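Long-range contacts in alpha-14 giardin (Giardia lamblia, PDB 3CHJ), which binds calcium and, as an annexin, may serve as a calcium-regulated structural element linking the phospholipid bilayer to the underlying axoneme: residues V12-V16 against N46-F51; D168-V172 against T188-I192; F255-S260 against R294-L299. One frame throughout, in Å; residues are numbered along the deposited sequence.

Contact 1 of 3, residues V12-V16 against N46-F51; sequences VTAVV and NMQRTF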
ATOM      1  N   VAL A  12      -4.952 -20.892  20.520  1.00 31.29           N
ATOM      2  CA  VAL A  12      -5.963 -20.133  19.775  1.00 30.63           C
ATOM      3  C   VAL A  12      -7.164 -19.745  20.648  1.00 29.99           C
ATOM      4  O   VAL A  12      -7.652 -18.621  20.573  1.00 29.58           O
ATOM      5  CB  VAL A  12      -6.460 -20.902  18.530  1.00 30.70           C
ATOM      6  CG1 VAL A  12      -7.424 -20.049  17.724  1.00 31.10           C
ATOM      7  CG2 VAL A  12      -5.284 -21.318  17.664  1.00 31.31           C
ATOM      8  N   THR A  13      -7.646 -20.685  21.460  1.00 29.32           N
ATOM      9  CA  THR A  13      -8.761 -20.421  22.377  1.00 28.85           C
ATOM     10  C   THR A  13      -8.448 -19.233  23.300  1.00 28.12           C
ATOM     11  O   THR A  13      -9.301 -18.359  23.518  1.00 28.17           O
ATOM     12  CB  THR A  13      -9.108 -21.692  23.198  1.00 28.87           C
ATOM     13  OG1 THR A  13      -9.332 -22.777  22.295  1.00 30.69           O
ATOM     14  CG2 THR A  13     -10.377 -21.485  24.018  1.00 29.38           C
ATOM     15  N   ALA A  14      -7.211 -19.203  23.800  1.00 27.17           N
ATOM     16  CA  ALA A  14      -6.699 -18.115  24.635  1.00 26.46           C
ATOM     17  C   ALA A  14      -6.676 -16.763  23.903  1.00 25.68           C
ATOM     18  O   ALA A  14      -7.057 -15.725  24.465  1.00 25.76           O
ATOM     19  CB  ALA A  14      -5.307 -18.470  25.153  1.00 26.87           C
ATOM     20  N   VAL A  15      -6.245 -16.770  22.643  1.00 24.17           N
ATOM     21  CA  VAL A  15      -6.231 -15.539  21.850  1.00 23.12           C
ATOM     22  C   VAL A  15      -7.660 -15.035  21.572  1.00 22.36           C
ATOM     23  O   VAL A  15      -7.911 -13.831  21.627  1.00 21.86           O
ATOM     24  CB  VAL A  15      -5.387 -15.676  20.550  1.00 22.92           C
ATOM     25  CG1 VAL A  15      -5.439 -14.386  19.728  1.00 22.36           C
ATOM     26  CG2 VAL A  15      -3.954 -16.003  20.898  1.00 24.23           C
ATOM     27  N   VAL A  16      -8.587 -15.956  21.311  1.00 21.58           N
ATOM     28  CA  VAL A  16     -10.005 -15.610  21.161  1.00 21.55           C
ATOM     29  C   VAL A  16     -10.535 -14.887  22.410  1.00 21.81           C
ATOM     30  O   VAL A  16     -11.203 -13.844  22.302  1.00 21.11           O
ATOM     31  CB  VAL A  16     -10.857 -16.861  20.800  1.00 21.96           C
ATOM     32  CG1 VAL A  16     -12.359 -16.593  20.941  1.00 20.83           C
ATOM     33  CG2 VAL A  16     -10.534 -17.314  19.376  1.00 21.54           C
ATOM     34  N   ASN A  46      -6.725 -17.976  11.211  1.00 19.61           N
ATOM     35  CA  ASN A  46      -7.218 -19.166  11.902  1.00 20.58           C
ATOM     36  C   ASN A  46      -7.998 -18.791  13.151  1.00 20.90           C
ATOM     37  O   ASN A  46      -9.082 -19.333  13.403  1.00 21.35           O
ATOM     38  CB  ASN A  46      -6.091 -20.133  12.265  1.00 21.17           C
ATOM     39  CG  ASN A  46      -6.621 -21.388  12.964  1.00 23.74           C
ATOM     40  OD1 ASN A  46      -6.257 -21.677  14.104  1.00 27.80           O
ATOM     41  ND2 ASN A  46      -7.534 -22.103  12.295  1.00 23.76           N
ATOM     42  N   MET A  47      -7.443 -17.851  13.917  1.00 20.51           N
ATOM     43  CA  MET A  47      -8.087 -17.347  15.123  1.00 20.82           C
ATOM     44  C   MET A  47      -9.449 -16.722  14.810  1.00 21.39           C
ATOM     45  O   MET A  47     -10.421 -16.948  15.537  1.00 21.22           O
ATOM     46  CB  MET A  47      -7.162 -16.352  15.835  1.00 21.17           C
ATOM     47  CG  MET A  47      -7.685 -15.818  17.163  1.00 22.14           C
ATOM     48  SD  MET A  47      -8.781 -14.425  16.920  1.00 24.31           S
ATOM     49  CE  MET A  47      -7.655 -13.232  16.166  1.00 25.27           C
ATOM     50  N   GLN A  48      -9.530 -15.937  13.737  1.00 21.08           N
ATOM     51  CA  GLN A  48     -10.815 -15.362  13.331  1.00 21.98           C
ATOM     52  C   GLN A  48     -11.875 -16.433  13.019  1.00 22.47           C
ATOM     53  O   GLN A  48     -13.042 -16.326  13.438  1.00 22.62           O
ATOM     54  CB  GLN A  48     -10.642 -14.414  12.137  1.00 21.96           C
ATOM     55  CG  GLN A  48     -11.971 -13.957  11.548  1.00 24.92           C
ATOM     56  CD  GLN A  48     -11.879 -12.641  10.831  1.00 28.14           C
ATOM     57  OE1 GLN A  48     -10.834 -11.988  10.838  1.00 31.51           O
ATOM     58  NE2 GLN A  48     -12.982 -12.223  10.216  1.00 30.30           N
ATOM     59  N   ARG A  49     -11.460 -17.465  12.293  1.00 22.66           N
ATOM     60  CA  ARG A  49     -12.341 -18.578  11.970  1.00 23.78           C
ATOM     61  C   ARG A  49     -12.787 -19.285  13.252  1.00 24.53           C
ATOM     62  O   ARG A  49     -13.956 -19.634  13.408  1.00 25.82           O
ATOM     63  CB  ARG A  49     -11.636 -19.552  11.022  1.00 23.16           C
ATOM     64  CG  ARG A  49     -11.582 -19.086   9.568  1.00 22.61           C
ATOM     65  CD  ARG A  49     -10.498 -19.852   8.811  1.00 23.67           C
ATOM     66  NE  ARG A  49     -10.459 -19.525   7.388  1.00 24.13           N
ATOM     67  CZ  ARG A  49      -9.674 -20.145   6.507  1.00 23.33           C
ATOM     68  NH1 ARG A  49      -8.869 -21.122   6.909  1.00 24.00           N
ATOM     69  NH2 ARG A  49      -9.707 -19.794   5.227  1.00 26.46           N
ATOM     70  N   THR A  50     -11.860 -19.452  14.183  1.00 24.94           N
ATOM     71  CA  THR A  50     -12.116 -20.157  15.447  1.00 26.13           C
ATOM     72  C   THR A  50     -13.031 -19.343  16.377  1.00 26.86           C
ATOM     73  O   THR A  50     -13.799 -19.912  17.158  1.00 26.66           O
ATOM     74  CB  THR A  50     -10.781 -20.516  16.140  1.00 26.29           C
ATOM     75  OG1 THR A  50     -10.013 -21.350  15.264  1.00 26.07           O
ATOM     76  CG2 THR A  50     -11.000 -21.266  17.457  1.00 27.86           C
ATOM     77  N   PHE A  51     -12.938 -18.015  16.277  1.00 27.47           N
ATOM     78  CA  PHE A  51     -13.781 -17.094  17.054  1.00 28.06           C
ATOM     79  C   PHE A  51     -15.265 -17.442  16.940  1.00 29.40           C
ATOM     80  O   PHE A  51     -15.977 -17.509  17.950  1.00 29.07           O
ATOM     81  CB  PHE A  51     -13.552 -15.651  16.586  1.00 27.09           C
ATOM     82  CG  PHE A  51     -14.197 -14.609  17.470  1.00 26.00           C
ATOM     83  CD1 PHE A  51     -13.481 -14.028  18.511  1.00 24.46           C
ATOM     84  CD2 PHE A  51     -15.510 -14.202  17.251  1.00 23.70           C
ATOM     85  CE1 PHE A  51     -14.063 -13.064  19.330  1.00 24.35           C
ATOM     86  CE2 PHE A  51     -16.108 -13.241  18.075  1.00 24.57           C
ATOM     87  CZ  PHE A  51     -15.380 -12.674  19.111  1.00 24.68           C
TER
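Val-12 lays its CG1 methyl over the backbone of the helix bearing Asn-46, Met-47 and Thr-50, coming within 3.7 Å of Thr-50 CB and 3.8 Å of Met-47 CA. Its CG2 branch diverges to meet the amide oxygen of Asn-46. The hydroxyl of Thr-50 turns back along its own helix: with OG1 beside the backbone N (chi1 -59°), it donates to Asn-46 O at 2.9 Å from above the carbonyl plane, sharing this acceptor with Thr-50 N, while CG2 faces Val-12. One turn further along helix 12-24, two valines receive Met-47. Its CG stands anti to the backbone N (chi1 -176°), which carries Met-47 CG to Val-15 CG1 at 3.7 Å and to Val-16 CG2 at 3.9 Å. The other methyl of Val-16, CG1, reaches obliquely to Phe-51 CD1 at 3.7 Å. Val-15, Val-16, Met-47 and Phe-51 are buried, and Phe-51 also meets the ring of Phe-62 with the planes inclined. The interface is thus three valines set against Met-47, Thr-50 and Phe-51. The axes of the two short segments pass 9.4 Å apart at a signed crossing angle of -74°, a steep packing of two helices within the all-helical annexin fold.

Contact 2 of 3, residues D168-V172 against T188-I192; sequences DLVLV and TWIRI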
ATOM      1  N   ASP A 168      17.292   4.319 -21.980  1.00 20.09           N
ATOM      2  CA  ASP A 168      16.090   4.826 -21.309  1.00 19.37           C
ATOM      3  C   ASP A 168      16.357   6.090 -20.504  1.00 18.99           C
ATOM      4  O   ASP A 168      15.464   6.927 -20.351  1.00 18.92           O
ATOM      5  CB  ASP A 168      15.488   3.765 -20.398  1.00 18.81           C
ATOM      6  CG  ASP A 168      14.838   2.648 -21.167  1.00 19.30           C
ATOM      7  OD1 ASP A 168      14.553   2.835 -22.381  1.00 21.64           O
ATOM      8  OD2 ASP A 168      14.609   1.588 -20.550  1.00 18.50           O
ATOM      9  N   LEU A 169      17.582   6.233 -20.010  1.00 18.65           N
ATOM     10  CA  LEU A 169      17.974   7.433 -19.264  1.00 18.15           C
ATOM     11  C   LEU A 169      17.870   8.676 -20.141  1.00 18.24           C
ATOM     12  O   LEU A 169      17.324   9.709 -19.731  1.00 17.27           O
ATOM     13  CB  LEU A 169      19.405   7.270 -18.743  1.00 18.36           C
ATOM     14  CG  LEU A 169      19.940   8.381 -17.860  1.00 19.71           C
ATOM     15  CD1 LEU A 169      19.010   8.570 -16.662  1.00 21.46           C
ATOM     16  CD2 LEU A 169      21.321   8.022 -17.414  1.00 21.88           C
ATOM     17  N   VAL A 170      18.408   8.577 -21.358  1.00 17.72           N
ATOM     18  CA  VAL A 170      18.325   9.657 -22.315  1.00 18.13           C
ATOM     19  C   VAL A 170      16.863   9.965 -22.650  1.00 16.94           C
ATOM     20  O   VAL A 170      16.445  11.131 -22.709  1.00 17.42           O
ATOM     21  CB  VAL A 170      19.149   9.314 -23.578  1.00 18.66           C
ATOM     22  CG1 VAL A 170      18.902  10.318 -24.666  1.00 20.34           C
ATOM     23  CG2 VAL A 170      20.643   9.263 -23.207  1.00 20.14           C
ATOM     24  N   LEU A 171      16.079   8.906 -22.838  1.00 16.36           N
ATOM     25  CA  LEU A 171      14.664   9.048 -23.163  1.00 15.80           C
ATOM     26  C   LEU A 171      13.837   9.691 -22.037  1.00 15.66           C
ATOM     27  O   LEU A 171      13.007  10.575 -22.293  1.00 14.89           O
ATOM     28  CB  LEU A 171      14.080   7.684 -23.553  1.00 16.21           C
ATOM     29  CG  LEU A 171      14.584   7.166 -24.911  1.00 16.54           C
ATOM     30  CD1 LEU A 171      14.212   5.705 -25.058  1.00 17.89           C
ATOM     31  CD2 LEU A 171      14.013   7.998 -26.049  1.00 17.72           C
ATOM     32  N   VAL A 172      14.090   9.262 -20.799  1.00 15.66           N
ATOM     33  CA  VAL A 172      13.338   9.841 -19.687  1.00 15.53           C
ATOM     34  C   VAL A 172      13.738  11.294 -19.382  1.00 15.57           C
ATOM     35  O   VAL A 172      12.888  12.116 -19.032  1.00 16.38           O
ATOM     36  CB  VAL A 172      13.307   8.948 -18.422  1.00 15.03           C
ATOM     37  CG1 VAL A 172      14.570   9.077 -17.545  1.00 15.29           C
ATOM     38  CG2 VAL A 172      12.032   9.276 -17.622  1.00 14.77           C
ATOM     39  N   THR A 188       7.984   5.597 -22.875  1.00 14.51           N
ATOM     40  CA  THR A 188       9.144   5.693 -21.978  1.00 14.72           C
ATOM     41  C   THR A 188       8.721   5.601 -20.507  1.00 13.61           C
ATOM     42  O   THR A 188       9.286   4.834 -19.709  1.00 14.40           O
ATOM     43  CB  THR A 188       9.868   7.025 -22.210  1.00 14.71           C
ATOM     44  OG1 THR A 188      10.269   7.098 -23.593  1.00 16.40           O
ATOM     45  CG2 THR A 188      11.070   7.181 -21.303  1.00 15.53           C
ATOM     46  N   TRP A 189       7.726   6.400 -20.155  1.00 13.32           N
ATOM     47  CA  TRP A 189       7.293   6.435 -18.765  1.00 13.10           C
ATOM     48  C   TRP A 189       6.733   5.094 -18.311  1.00 12.77           C
ATOM     49  O   TRP A 189       7.000   4.638 -17.196  1.00 11.91           O
ATOM     50  CB  TRP A 189       6.239   7.507 -18.568  1.00 12.78           C
ATOM     51  CG  TRP A 189       6.760   8.931 -18.533  1.00 14.23           C
ATOM     52  CD1 TRP A 189       6.506   9.916 -19.443  1.00 13.77           C
ATOM     53  CD2 TRP A 189       7.578   9.527 -17.514  1.00 13.66           C
ATOM     54  NE1 TRP A 189       7.099  11.098 -19.051  1.00 13.84           N
ATOM     55  CE2 TRP A 189       7.799  10.875 -17.891  1.00 13.72           C
ATOM     56  CE3 TRP A 189       8.168   9.044 -16.333  1.00 14.56           C
ATOM     57  CZ2 TRP A 189       8.562  11.759 -17.104  1.00 13.97           C
ATOM     58  CZ3 TRP A 189       8.941   9.911 -15.552  1.00 13.65           C
ATOM     59  CH2 TRP A 189       9.137  11.258 -15.950  1.00 14.12           C
ATOM     60  N   ILE A 190       5.929   4.474 -19.167  1.00 12.33           N
ATOM     61  CA  ILE A 190       5.313   3.199 -18.804  1.00 12.82           C
ATOM     62  C   ILE A 190       6.336   2.068 -18.745  1.00 13.37           C
ATOM     63  O   ILE A 190       6.345   1.284 -17.817  1.00 13.42           O
ATOM     64  CB  ILE A 190       4.117   2.849 -19.731  1.00 12.29           C
ATOM     65  CG1 ILE A 190       3.068   3.968 -19.699  1.00 13.11           C
ATOM     66  CG2 ILE A 190       3.502   1.497 -19.351  1.00 12.49           C
ATOM     67  CD1 ILE A 190       2.469   4.263 -18.309  1.00 15.58           C
ATOM     68  N   ARG A 191       7.228   2.014 -19.732  1.00 13.46           N
ATOM     69  CA  ARG A 191       8.235   0.972 -19.744  1.00 13.98           C
ATOM     70  C   ARG A 191       9.078   1.009 -18.460  1.00 13.01           C
ATOM     71  O   ARG A 191       9.278  -0.009 -17.802  1.00 13.10           O
ATOM     72  CB  ARG A 191       9.111   1.086 -21.000  1.00 14.77           C
ATOM     73  CG  ARG A 191      10.204   0.036 -21.040  1.00 17.17           C
ATOM     74  CD  ARG A 191      11.004   0.026 -22.351  1.00 16.28           C
ATOM     75  NE  ARG A 191      11.740   1.264 -22.596  1.00 18.21           N
ATOM     76  CZ  ARG A 191      11.329   2.241 -23.396  1.00 18.48           C
ATOM     77  NH1 ARG A 191      10.186   2.128 -24.047  1.00 20.14           N
ATOM     78  NH2 ARG A 191      12.071   3.327 -23.551  1.00 19.87           N
ATOM     79  N   ILE A 192       9.547   2.202 -18.091  1.00 12.16           N
ATOM     80  CA  ILE A 192      10.410   2.298 -16.924  1.00 12.05           C
ATOM     81  C   ILE A 192       9.627   1.981 -15.651  1.00 12.03           C
ATOM     82  O   ILE A 192      10.013   1.111 -14.856  1.00 12.70           O
ATOM     83  CB  ILE A 192      11.051   3.684 -16.825  1.00 11.54           C
ATOM     84  CG1 ILE A 192      12.005   3.908 -18.025  1.00 13.23           C
ATOM     85  CG2 ILE A 192      11.814   3.802 -15.514  1.00 12.23           C
ATOM     86  CD1 ILE A 192      12.438   5.363 -18.198  1.00 15.62           C
TER
HETATM   87  O   HOH W   1      10.814   9.797 -24.047  1.00 21.45           O
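Asp-168 and Arg-191 reach for each other from opposite directions and join in a salt bridge. The guanidinium approaches side-on, and both Arg-191 NH2, at 2.8 Å, and Arg-191 NE, at 3.2 Å, donate to the single oxygen Asp-168 OD1. That oxygen lies near the guanidinium plane, but both nitrogens come to it from the same face of the carboxylate, whose plane is turned 39° from that of the guanidinium. A bend at chi3 (63°) swings the arginine tip into this position, and Leu-171 CD1 packs at its edge, 3.5 Å from Arg-191 NH2. The other carboxylate oxygen, OD2, is held by Tyr-196 OH, so both oxygens of the buried carboxylate are engaged. Deeper in, Val-172 sets CG2 over one face of the Trp-189 six-membered ring, a CH-pi contact 3.9 Å from the centroid, while its CB meets Ile-192 CD1 at 3.7 Å. Thr-188 rests its CG2 methyl against Leu-171 CB and Val-172 N; its hydroxyl meets a water that donates to Leu-171 O at 2.9 Å. Trp-189 NE1 is hydrogen-bonded to OE2 of Glu-224, a calcium ligand, making the tryptophan a second-shell residue. Ala-175, Thr-178, Gly-180 and Glu-185 complete the protein side of the site. The segments 168-172 and 188-192 run 134° apart, and their helices flank an annexin-type calcium-binding loop.

Contact 3 of 3, residues F255-S260 against R294-L299; sequences FAGSGS and RCATEL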
ATOM      1  N   PHE A 255      -2.768  11.719   5.663  1.00 27.69           N
ATOM      2  CA  PHE A 255      -2.972  12.725   6.718  1.00 29.56           C
ATOM      3  C   PHE A 255      -3.350  14.105   6.131  1.00 31.46           C
ATOM      4  O   PHE A 255      -3.606  15.066   6.878  1.00 32.45           O
ATOM      5  CB  PHE A 255      -1.701  12.886   7.572  1.00 28.33           C
ATOM      6  CG  PHE A 255      -1.359  11.697   8.453  1.00 27.02           C
ATOM      7  CD1 PHE A 255      -2.311  11.108   9.289  1.00 26.45           C
ATOM      8  CD2 PHE A 255      -0.045  11.218   8.505  1.00 23.97           C
ATOM      9  CE1 PHE A 255      -1.975  10.031  10.124  1.00 26.01           C
ATOM     10  CE2 PHE A 255       0.303  10.140   9.342  1.00 25.09           C
ATOM     11  CZ  PHE A 255      -0.667   9.548  10.152  1.00 25.08           C
ATOM     12  N   ALA A 256      -3.371  14.198   4.799  1.00 33.66           N
ATOM     13  CA  ALA A 256      -3.481  15.464   4.044  1.00 35.35           C
ATOM     14  C   ALA A 256      -4.603  16.438   4.389  1.00 36.56           C
ATOM     15  O   ALA A 256      -5.770  16.050   4.520  1.00 37.04           O
ATOM     16  CB  ALA A 256      -3.519  15.183   2.536  1.00 35.72           C
ATOM     17  N   GLY A 257      -4.216  17.711   4.505  1.00 38.02           N
ATOM     18  CA  GLY A 257      -5.141  18.845   4.568  1.00 39.30           C
ATOM     19  C   GLY A 257      -5.974  18.987   5.828  1.00 40.01           C
ATOM     20  O   GLY A 257      -5.451  18.919   6.948  1.00 40.40           O
ATOM     21  N   SER A 258      -7.278  19.175   5.621  1.00 40.63           N
ATOM     22  CA  SER A 258      -8.220  19.545   6.680  1.00 41.10           C
ATOM     23  C   SER A 258      -8.378  18.459   7.744  1.00 40.91           C
ATOM     24  O   SER A 258      -8.165  18.706   8.939  1.00 41.37           O
ATOM     25  CB  SER A 258      -9.581  19.893   6.065  1.00 41.42           C
ATOM     26  OG  SER A 258     -10.480  20.402   7.039  1.00 42.91           O
ATOM     27  N   GLY A 259      -8.757  17.265   7.301  1.00 40.22           N
ATOM     28  CA  GLY A 259      -8.863  16.110   8.177  1.00 39.07           C
ATOM     29  C   GLY A 259      -7.921  15.019   7.715  1.00 38.27           C
ATOM     30  O   GLY A 259      -6.756  15.287   7.379  1.00 38.53           O
ATOM     31  N   SER A 260      -8.434  13.788   7.689  1.00 37.01           N
ATOM     32  CA  SER A 260      -7.630  12.611   7.359  1.00 35.41           C
ATOM     33  C   SER A 260      -8.458  11.549   6.652  1.00 34.10           C
ATOM     34  O   SER A 260      -9.669  11.443   6.873  1.00 34.76           O
ATOM     35  CB  SER A 260      -7.000  12.026   8.622  1.00 35.44           C
ATOM     36  OG  SER A 260      -6.136  12.975   9.217  1.00 36.63           O
ATOM     37  N   ARG A 294       2.454  14.061  13.931  1.00 21.44           N
ATOM     38  CA  ARG A 294       1.414  14.243  12.927  1.00 21.22           C
ATOM     39  C   ARG A 294       0.171  13.410  13.258  1.00 21.11           C
ATOM     40  O   ARG A 294      -0.952  13.894  13.194  1.00 20.28           O
ATOM     41  CB  ARG A 294       1.934  13.920  11.516  1.00 20.95           C
ATOM     42  CG  ARG A 294       0.936  14.250  10.410  1.00 22.81           C
ATOM     43  CD  ARG A 294       0.692  15.767  10.299  1.00 24.80           C
ATOM     44  NE  ARG A 294      -0.335  16.085   9.314  1.00 28.13           N
ATOM     45  CZ  ARG A 294      -0.098  16.211   8.011  1.00 28.75           C
ATOM     46  NH1 ARG A 294       1.133  16.053   7.538  1.00 30.56           N
ATOM     47  NH2 ARG A 294      -1.090  16.497   7.183  1.00 28.73           N
ATOM     48  N   CYS A 295       0.388  12.159  13.637  1.00 22.05           N
ATOM     49  CA  CYS A 295      -0.710  11.273  14.004  1.00 22.59           C
ATOM     50  C   CYS A 295      -1.511  11.825  15.198  1.00 23.33           C
ATOM     51  O   CYS A 295      -2.749  11.755  15.196  1.00 23.69           O
ATOM     52  CB  CYS A 295      -0.163   9.875  14.294  1.00 23.28           C
ATOM     53  SG  CYS A 295      -1.414   8.577  14.259  1.00 25.28           S
ATOM     54  N   ALA A 296      -0.806  12.380  16.185  1.00 23.47           N
ATOM     55  CA  ALA A 296      -1.432  12.974  17.374  1.00 24.43           C
ATOM     56  C   ALA A 296      -2.330  14.146  17.001  1.00 24.75           C
ATOM     57  O   ALA A 296      -3.432  14.297  17.547  1.00 25.30           O
ATOM     58  CB  ALA A 296      -0.376  13.424  18.364  1.00 24.38           C
ATOM     59  N   THR A 297      -1.866  14.987  16.079  1.00 24.75           N
ATOM     60  CA  THR A 297      -2.668  16.116  15.633  1.00 25.57           C
ATOM     61  C   THR A 297      -3.884  15.665  14.837  1.00 25.01           C
ATOM     62  O   THR A 297      -4.993  16.141  15.071  1.00 25.58           O
ATOM     63  CB  THR A 297      -1.842  17.115  14.796  1.00 25.90           C
ATOM     64  OG1 THR A 297      -0.685  17.512  15.536  1.00 27.90           O
ATOM     65  CG2 THR A 297      -2.669  18.351  14.488  1.00 27.44           C
ATOM     66  N   GLU A 298      -3.681  14.731  13.911  1.00 24.24           N
ATOM     67  CA  GLU A 298      -4.718  14.353  12.959  1.00 23.93           C
ATOM     68  C   GLU A 298      -5.746  13.399  13.534  1.00 23.00           C
ATOM     69  O   GLU A 298      -6.910  13.448  13.157  1.00 23.30           O
ATOM     70  CB  GLU A 298      -4.106  13.685  11.711  1.00 23.93           C
ATOM     71  CG  GLU A 298      -3.090  14.516  10.922  1.00 26.75           C
ATOM     72  CD  GLU A 298      -3.681  15.762  10.282  1.00 30.82           C
ATOM     73  OE1 GLU A 298      -4.903  15.776   9.997  1.00 32.81           O
ATOM     74  OE2 GLU A 298      -2.910  16.732  10.073  1.00 32.59           O
ATOM     75  N   LEU A 299      -5.304  12.509  14.417  1.00 22.44           N
ATOM     76  CA  LEU A 299      -6.145  11.414  14.891  1.00 22.81           C
ATOM     77  C   LEU A 299      -6.304  11.434  16.407  1.00 23.15           C
ATOM     78  O   LEU A 299      -5.324  11.484  17.145  1.00 24.55           O
ATOM     79  CB  LEU A 299      -5.567  10.067  14.429  1.00 22.49           C
ATOM     80  CG  LEU A 299      -5.327   9.834  12.918  1.00 22.98           C
ATOM     81  CD1 LEU A 299      -4.741   8.430  12.686  1.00 23.65           C
ATOM     82  CD2 LEU A 299      -6.592  10.033  12.087  1.00 23.22           C
TER
HETATM   83  O   HOH W   2      -7.786  14.541  10.844  1.00 43.53           O
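The glycine-rich Gly-X-Gly turn from Gly-257 to Ser-260, together with Glu-298, is consistent with the loop and acidic cap of an annexin calcium site, here in the fourth repeat, although the modelled calcium is bound at another site. Phe-255 makes up most of the loop's buried surface here. The side chains of Phe-255 and Arg-294 run past each other in opposite directions, with Phe-255 CD2 3.7 Å from Arg-294 CG, and Phe-255 CB lies over one face of the guanidinium, whose plane is 40° from that of the ring. Around the rest of the ring, Glu-298 CG and Cys-295 CB come in obliquely and Leu-299 CD1 meets the edge, 4.1 Å from Phe-255 CE1. Arg-294 is steadied one turn later: Arg-294 NE donates to Glu-298 OE2 at 2.8 Å in a nearly straight hydrogen bond (170°) within a salt bridge, on the anti side of OE2 but tilted out of the carboxylate plane. The arginine bends at chi2 (66°) and the glutamate at its own chi2, which folds both chains back toward the loop, and Arg-294 NH2 ends 2.9 Å from Phe-255 O. Glu-298 OE1 comes within 3.2 Å of Gly-259 O, two acceptors with no hydrogen bond between them, with Ser-260 OG close by. A water takes a bond from Ser-260 OG and donates to Glu-298 O at 2.7 Å. Leu-265 of helix 262-272 touches Phe-255, Ser-260 and Leu-299, Tyr-283 of helix 279-287 backs Phe-255 and Arg-294, and Ile-307 of helix 301-310 covers Cys-295 and Leu-299.

In the fold
From the N terminus the three contacts follow in series, none nesting within or crossing another. Contact 1 closes a largely helical span of 29 residues, bringing helix 12-24 onto helix 41-55. Contact 2 opens only after more than a hundred further residues and closes a short 15-residue span, pairing the helices that border the calcium loop. Contact 3 spans 33 residues within the fourth repeat and fastens the loop following helix 243-254 to helix 291-298. Contacts 1 and 2 lie on opposite sides of the chain's centre, their own centres 50 Å apart; contact 3 is 34 Å from contact 1 and 36 Å from contact 2, centre to centre.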